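Local coordinates for protein NS6 protease (Murine norovirus 1, PDB 4ASH) that probably cleaves the viral polyprotein as the norovirus NS6 cysteine protease, an enzyme of the trypsin-like fold, at residues Gln106-Ile109 / Ala114-His117; Arg10-Gly15 / Glu40-Lys45. The protein carries 1 engineered substitution. One frame throughout, in Å; residues are numbered along the deposited sequence.

Contact 1 (Gln106-Ile109 / Ala114-His117); sequences QAAI and AVVH
I109 and V116 face each other as an antiparallel hydrogen-bonded pair in the hairpin of strands 96-111 and 114-123, which run at 168° to one another over these residues. Two backbone bonds define the tight part: I109 N to V116 O at 2.8 Å and V116 N to I109 O at 2.7 Å, both almost straight. The same oxygens lie near CA atoms, with A108 CA 3.5 Å from V116 O and V115 CA equally far from I109 O, so each carbonyl meets an amide and a CA-H. The side chains of I109 and V116 share a sheet face, reaching I170 and A172 respectively on strand 168-172.

The other face is looser and more exposed. A108 CB lies 4.0 Å from V115 CG1 and 4.1 Å from H117 ND1. With chi1 at -51°, H117 CG sits beside the backbone N, and the ring meets the A108 methyl obliquely. H117 also has backbone bonding to T173, and its side chain touches E176, so the region toward the C-terminus borders this hairpin.

No side-chain hydrogen bond crosses between the segments; the evidence points to cohesion by the paired amides, with modest apolar contact added.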
ATOM      1  N   GLN A 106      -1.329   8.984 -11.931  1.00 20.11           N
ATOM      2  CA  GLN A 106      -2.012   9.283 -10.685  1.00 18.56           C
ATOM      3  C   GLN A 106      -3.314  10.011 -10.988  1.00 24.43           C
ATOM      4  O   GLN A 106      -3.379  10.821 -11.913  1.00 32.38           O
ATOM      5  CB  GLN A 106      -1.114  10.119  -9.764  1.00 24.40           C
ATOM      6  CG  GLN A 106       0.170   9.403  -9.371  1.00 24.57           C
ATOM      7  CD  GLN A 106       1.051  10.223  -8.445  1.00 37.55           C
ATOM      8  OE1 GLN A 106       0.568  11.063  -7.690  1.00 45.98           O
ATOM      9  NE2 GLN A 106       2.354   9.988  -8.513  1.00 43.68           N
ATOM     10  N   ALA A 107      -4.354   9.713 -10.216  1.00 18.44           N
ATOM     11  CA  ALA A 107      -5.653  10.346 -10.389  1.00 21.59           C
ATOM     12  C   ALA A 107      -6.545  10.039  -9.195  1.00 21.93           C
ATOM     13  O   ALA A 107      -6.205   9.197  -8.354  1.00 23.18           O
ATOM     14  CB  ALA A 107      -6.315   9.879 -11.689  1.00 24.47           C
ATOM     15  N   ALA A 108      -7.659  10.759  -9.104  1.00 21.62           N
ATOM     16  CA  ALA A 108      -8.696  10.476  -8.126  1.00 22.37           C
ATOM     17  C   ALA A 108      -9.668   9.533  -8.807  1.00 21.24           C
ATOM     18  O   ALA A 108     -10.338   9.898  -9.786  1.00 22.40           O
ATOM     19  CB  ALA A 108      -9.395  11.748  -7.696  1.00 22.69           C
ATOM     20  N   ILE A 109      -9.718   8.309  -8.306  1.00 19.41           N
ATOM     21  CA  ILE A 109     -10.399   7.218  -8.991  1.00 19.43           C
ATOM     22  C   ILE A 109     -11.631   6.818  -8.199  1.00 21.67           C
ATOM     23  O   ILE A 109     -11.565   6.619  -6.994  1.00 22.30           O
ATOM     24  CB  ILE A 109      -9.448   6.014  -9.113  1.00 23.01           C
ATOM     25  CG1 ILE A 109      -8.252   6.391  -9.991  1.00 31.48           C
ATOM     26  CG2 ILE A 109     -10.175   4.792  -9.668  1.00 22.80           C
ATOM     27  CD1 ILE A 109      -6.956   5.734  -9.571  1.00 32.39           C
ATOM     28  N   ALA A 114     -16.724   5.114  -3.162  1.00 30.57           N
ATOM     29  CA  ALA A 114     -15.564   5.832  -2.644  1.00 30.23           C
ATOM     30  C   ALA A 114     -14.741   6.496  -3.743  1.00 27.42           C
ATOM     31  O   ALA A 114     -14.775   6.082  -4.900  1.00 33.52           O
ATOM     32  CB  ALA A 114     -14.688   4.900  -1.834  1.00 31.01           C
ATOM     33  N   VAL A 115     -14.004   7.534  -3.362  1.00 30.89           N
ATOM     34  CA  VAL A 115     -13.043   8.178  -4.251  1.00 34.68           C
ATOM     35  C   VAL A 115     -11.635   7.981  -3.687  1.00 33.83           C
ATOM     36  O   VAL A 115     -11.343   8.373  -2.556  1.00 41.05           O
ATOM     37  CB  VAL A 115     -13.350   9.682  -4.442  1.00 37.19           C
ATOM     38  CG1 VAL A 115     -12.190  10.380  -5.140  1.00 40.17           C
ATOM     39  CG2 VAL A 115     -14.648   9.871  -5.221  1.00 38.46           C
ATOM     40  N   VAL A 116     -10.776   7.350  -4.480  1.00 24.16           N
ATOM     41  CA  VAL A 116      -9.450   6.937  -4.039  1.00 21.96           C
ATOM     42  C   VAL A 116      -8.383   7.784  -4.723  1.00 19.71           C
ATOM     43  O   VAL A 116      -8.269   7.772  -5.933  1.00 19.94           O
ATOM     44  CB  VAL A 116      -9.178   5.472  -4.421  1.00 26.64           C
ATOM     45  CG1 VAL A 116      -7.760   5.053  -4.015  1.00 27.21           C
ATOM     46  CG2 VAL A 116     -10.226   4.548  -3.805  1.00 27.49           C
ATOM     47  N   HIS A 117      -7.574   8.497  -3.954  1.00 21.17           N
ATOM     48  CA  HIS A 117      -6.415   9.139  -4.547  1.00 19.03           C
ATOM     49  C   HIS A 117      -5.368   8.061  -4.686  1.00 19.24           C
ATOM     50  O   HIS A 117      -4.981   7.431  -3.706  1.00 21.30           O
ATOM     51  CB  HIS A 117      -5.898  10.260  -3.652  1.00 21.67           C
ATOM     52  CG  HIS A 117      -6.961  11.217  -3.225  1.00 32.12           C
ATOM     53  ND1 HIS A 117      -7.544  12.110  -4.094  1.00 36.96           N
ATOM     54  CD2 HIS A 117      -7.562  11.407  -2.026  1.00 40.86           C
ATOM     55  CE1 HIS A 117      -8.450  12.822  -3.448  1.00 47.95           C
ATOM     56  NE2 HIS A 117      -8.482  12.414  -2.192  1.00 47.26           N
TER

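Contact 2 (Arg10-Gly15 / Glu40-Lys45); sequences RVVQFG and EIFGRK
F14, on strand 11-14, and I41, at the start of a type I' beta turn spanning I41 to R44, have the nearest CA atoms across the contact, yet these are 9.0 Å apart. The turn is closed by I41 N to R44 O at 3.0 Å and R44 N to I41 O at 2.8 Å, while F42 and G43 both take positive phi, as this turn type requires. It belongs to the loop between strands 26-30 and 49-54 of the N-terminal antiparallel sheet of the trypsin-like fold.

No hydrogen bond spans the separation; side chains bridge it. F14 has CG anti to its backbone nitrogen (chi1 -165°), which extends the ring from the strand toward the turn. The F14 and F42 planes differ by 27°, but their centroids are 5.6 Å apart and the rings barely overlap, so this is not a full face-to-face stack. Instead, F42 CZ approaches the CD1-CE1 side of F14, at 3.7 Å from F14 CD1. V12 adds a looser apolar contact through CG2, 4.5 Å from F42 CE1.

I41 meets the far end of the F14 ring with two branches: CG2 is 3.9 Å from F14 CE1, and CD1 touches the neighbouring ring atom, CZ. Outside the two segments, F27 makes edge-to-face contacts with both phenylalanines, and Y60 meets the F14 ring and the I41 side chain. The contact is thus part of an aromatic cluster between the sheet and its connecting loop. R44, at the end of the turn, hydrogen-bonds through its guanidinium group to the carbonyls of S64 and A65. Within the turn itself, I41 CB lies 4.2 Å above the plane of the F42 ring, offset toward its rim.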
ATOM      1  N   ARG A  10       7.709  -7.494   6.842  1.00 18.70           N
ATOM      2  CA  ARG A  10       7.021  -6.213   7.038  1.00 19.23           C
ATOM      3  C   ARG A  10       5.560  -6.267   6.609  1.00 14.82           C
ATOM      4  O   ARG A  10       4.776  -5.370   6.947  1.00 14.31           O
ATOM      5  CB  ARG A  10       7.680  -5.094   6.214  1.00 20.78           C
ATOM      6  CG  ARG A  10       9.099  -4.694   6.591  1.00 27.92           C
ATOM      7  CD  ARG A  10       9.557  -3.592   5.641  1.00 29.46           C
ATOM      8  NE  ARG A  10      10.967  -3.275   5.811  1.00 31.58           N
ATOM      9  CZ  ARG A  10      11.428  -2.126   6.288  1.00 29.01           C
ATOM     10  NH1 ARG A  10      10.593  -1.140   6.614  1.00 22.27           N
ATOM     11  NH2 ARG A  10      12.733  -1.958   6.409  1.00 36.13           N
ATOM     12  N   VAL A  11       5.201  -7.294   5.832  1.00 14.84           N
ATOM     13  CA  VAL A  11       3.843  -7.444   5.326  1.00 13.40           C
ATOM     14  C   VAL A  11       3.115  -8.396   6.266  1.00 14.35           C
ATOM     15  O   VAL A  11       3.529  -9.549   6.434  1.00 17.75           O
ATOM     16  CB  VAL A  11       3.828  -7.993   3.882  1.00 16.87           C
ATOM     17  CG1 VAL A  11       2.397  -8.074   3.349  1.00 16.10           C
ATOM     18  CG2 VAL A  11       4.672  -7.106   2.957  1.00 15.16           C
ATOM     19  N   VAL A  12       2.080  -7.890   6.930  1.00 15.55           N
ATOM     20  CA  VAL A  12       1.320  -8.689   7.903  1.00 14.59           C
ATOM     21  C   VAL A  12      -0.182  -8.565   7.702  1.00 17.85           C
ATOM     22  O   VAL A  12      -0.667  -7.574   7.147  1.00 15.05           O
ATOM     23  CB  VAL A  12       1.670  -8.325   9.374  1.00 15.84           C
ATOM     24  CG1 VAL A  12       3.155  -8.571   9.654  1.00 21.02           C
ATOM     25  CG2 VAL A  12       1.300  -6.870   9.689  1.00 19.58           C
ATOM     26  N   GLN A  13      -0.934  -9.570   8.147  1.00 16.57           N
ATOM     27  CA  GLN A  13      -2.386  -9.486   8.052  1.00 13.66           C
ATOM     28  C   GLN A  13      -2.910  -8.354   8.928  1.00 17.18           C
ATOM     29  O   GLN A  13      -2.323  -8.012   9.962  1.00 21.26           O
ATOM     30  CB  GLN A  13      -3.032 -10.835   8.407  1.00 19.99           C
ATOM     31  CG  GLN A  13      -2.806 -11.827   7.299  1.00 20.20           C
ATOM     32  CD  GLN A  13      -3.660 -13.085   7.405  1.00 20.66           C
ATOM     33  OE1 GLN A  13      -4.870 -13.060   7.147  1.00 28.12           O
ATOM     34  NE2 GLN A  13      -3.021 -14.190   7.735  1.00 19.07           N
ATOM     35  N   PHE A  14      -3.995  -7.741   8.486  1.00 15.38           N
ATOM     36  CA  PHE A  14      -4.566  -6.610   9.194  1.00 15.49           C
ATOM     37  C   PHE A  14      -6.011  -6.450   8.765  1.00 17.92           C
ATOM     38  O   PHE A  14      -6.291  -6.234   7.590  1.00 16.89           O
ATOM     39  CB  PHE A  14      -3.775  -5.335   8.864  1.00 16.79           C
ATOM     40  CG  PHE A  14      -4.043  -4.200   9.801  1.00 17.16           C
ATOM     41  CD1 PHE A  14      -3.653  -4.284  11.132  1.00 18.06           C
ATOM     42  CD2 PHE A  14      -4.689  -3.050   9.364  1.00 18.58           C
ATOM     43  CE1 PHE A  14      -3.899  -3.234  12.001  1.00 19.79           C
ATOM     44  CE2 PHE A  14      -4.938  -1.997  10.232  1.00 21.90           C
ATOM     45  CZ  PHE A  14      -4.540  -2.093  11.556  1.00 22.29           C
ATOM     46  N   GLY A  15      -6.933  -6.557   9.717  1.00 19.18           N
ATOM     47  CA  GLY A  15      -8.341  -6.470   9.390  1.00 18.94           C
ATOM     48  C   GLY A  15      -8.681  -7.533   8.367  1.00 20.56           C
ATOM     49  O   GLY A  15      -8.343  -8.706   8.545  1.00 22.30           O
ATOM     50  N   GLU A  40      -7.820  -1.848  19.596  1.00 28.36           N
ATOM     51  CA  GLU A  40      -6.455  -2.127  20.025  1.00 26.47           C
ATOM     52  C   GLU A  40      -5.741  -2.959  18.950  1.00 28.26           C
ATOM     53  O   GLU A  40      -6.268  -3.977  18.490  1.00 30.35           O
ATOM     54  CB  GLU A  40      -6.445  -2.846  21.377  1.00 26.30           C
ATOM     55  CG  GLU A  40      -5.077  -3.344  21.792  1.00 35.86           C
ATOM     56  CD  GLU A  40      -5.099  -4.053  23.136  1.00 48.28           C
ATOM     57  OE1 GLU A  40      -6.054  -3.838  23.915  1.00 46.79           O
ATOM     58  OE2 GLU A  40      -4.158  -4.827  23.410  1.00 50.27           O
ATOM     59  N   ILE A  41      -4.564  -2.512  18.521  1.00 24.24           N
ATOM     60  CA  ILE A  41      -3.812  -3.256  17.506  1.00 25.84           C
ATOM     61  C   ILE A  41      -2.352  -3.443  17.900  1.00 22.31           C
ATOM     62  O   ILE A  41      -1.746  -2.554  18.489  1.00 22.01           O
ATOM     63  CB  ILE A  41      -3.881  -2.569  16.133  1.00 22.21           C
ATOM     64  CG1 ILE A  41      -3.418  -1.115  16.251  1.00 21.71           C
ATOM     65  CG2 ILE A  41      -5.299  -2.645  15.556  1.00 22.73           C
ATOM     66  CD1 ILE A  41      -3.356  -0.379  14.927  1.00 26.08           C
ATOM     67  N   PHE A  42      -1.795  -4.608  17.582  1.00 19.45           N
ATOM     68  CA  PHE A  42      -0.413  -4.933  17.932  1.00 18.42           C
ATOM     69  C   PHE A  42      -0.117  -4.695  19.407  1.00 20.96           C
ATOM     70  O   PHE A  42       0.995  -4.305  19.774  1.00 24.20           O
ATOM     71  CB  PHE A  42       0.565  -4.140  17.063  1.00 18.40           C
ATOM     72  CG  PHE A  42       0.236  -4.171  15.605  1.00 18.82           C
ATOM     73  CD1 PHE A  42       0.011  -5.376  14.953  1.00 18.67           C
ATOM     74  CD2 PHE A  42       0.134  -2.992  14.884  1.00 17.29           C
ATOM     75  CE1 PHE A  42      -0.302  -5.410  13.608  1.00 19.51           C
ATOM     76  CE2 PHE A  42      -0.179  -3.011  13.534  1.00 19.07           C
ATOM     77  CZ  PHE A  42      -0.400  -4.216  12.889  1.00 21.00           C
ATOM     78  N   GLY A  43      -1.125  -4.918  20.244  1.00 23.14           N
ATOM     79  CA  GLY A  43      -0.968  -4.810  21.683  1.00 22.97           C
ATOM     80  C   GLY A  43      -0.934  -3.363  22.152  1.00 25.84           C
ATOM     81  O   GLY A  43      -0.551  -3.081  23.288  1.00 30.52           O
ATOM     82  N   ARG A  44      -1.319  -2.439  21.275  1.00 21.43           N
ATOM     83  CA  ARG A  44      -1.312  -1.020  21.618  1.00 21.96           C
ATOM     84  C   ARG A  44      -2.723  -0.435  21.609  1.00 29.20           C
ATOM     85  O   ARG A  44      -3.511  -0.696  20.700  1.00 30.29           O
ATOM     86  CB  ARG A  44      -0.408  -0.246  20.652  1.00 21.98           C
ATOM     87  CG  ARG A  44       1.008  -0.790  20.565  1.00 21.10           C
ATOM     88  CD  ARG A  44       1.855  -0.421  21.801  1.00 25.83           C
ATOM     89  NE  ARG A  44       3.203  -0.967  21.683  1.00 27.45           N
ATOM     90  CZ  ARG A  44       4.221  -0.328  21.105  1.00 21.07           C
ATOM     91  NH1 ARG A  44       4.056   0.894  20.602  1.00 23.21           N
ATOM     92  NH2 ARG A  44       5.404  -0.923  21.028  1.00 26.58           N
ATOM     93  N   LYS A  45      -3.044   0.364  22.619  1.00 27.81           N
ATOM     94  CA  LYS A  45      -4.366   0.974  22.703  1.00 28.63           C
ATOM     95  C   LYS A  45      -4.414   2.301  21.958  1.00 29.07           C
ATOM     96  O   LYS A  45      -3.393   2.969  21.807  1.00 29.65           O
ATOM     97  CB  LYS A  45      -4.763   1.196  24.164  1.00 35.24           C
ATOM     98  CG  LYS A  45      -4.851  -0.062  25.014  1.00 46.93           C
ATOM     99  CD  LYS A  45      -5.179   0.304  26.455  1.00 58.05           C
ATOM    100  CE  LYS A  45      -5.192  -0.910  27.365  1.00 65.53           C
ATOM    101  NZ  LYS A  45      -5.392  -0.516  28.790  1.00 67.70           N
TER

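Contact 1 lies within one sheet, whereas contact 2 joins an edge strand of the other sheet to a loop; the two do not touch. Their centres are 26 Å apart, their nearest atoms about 16 Å, and they lie on opposite sides of the chain's centre. In sequence they are in series, since 10-15 / 40-45 closes before 106-109 / 114-117 opens. One is a backbone pairing, the other side-chain packing. Trypsin-like proteases carry their active site in the cleft between two beta domains; on that basis the contacts probably belong to the two different domains that form this cleft, although neither can be assigned a catalytic role.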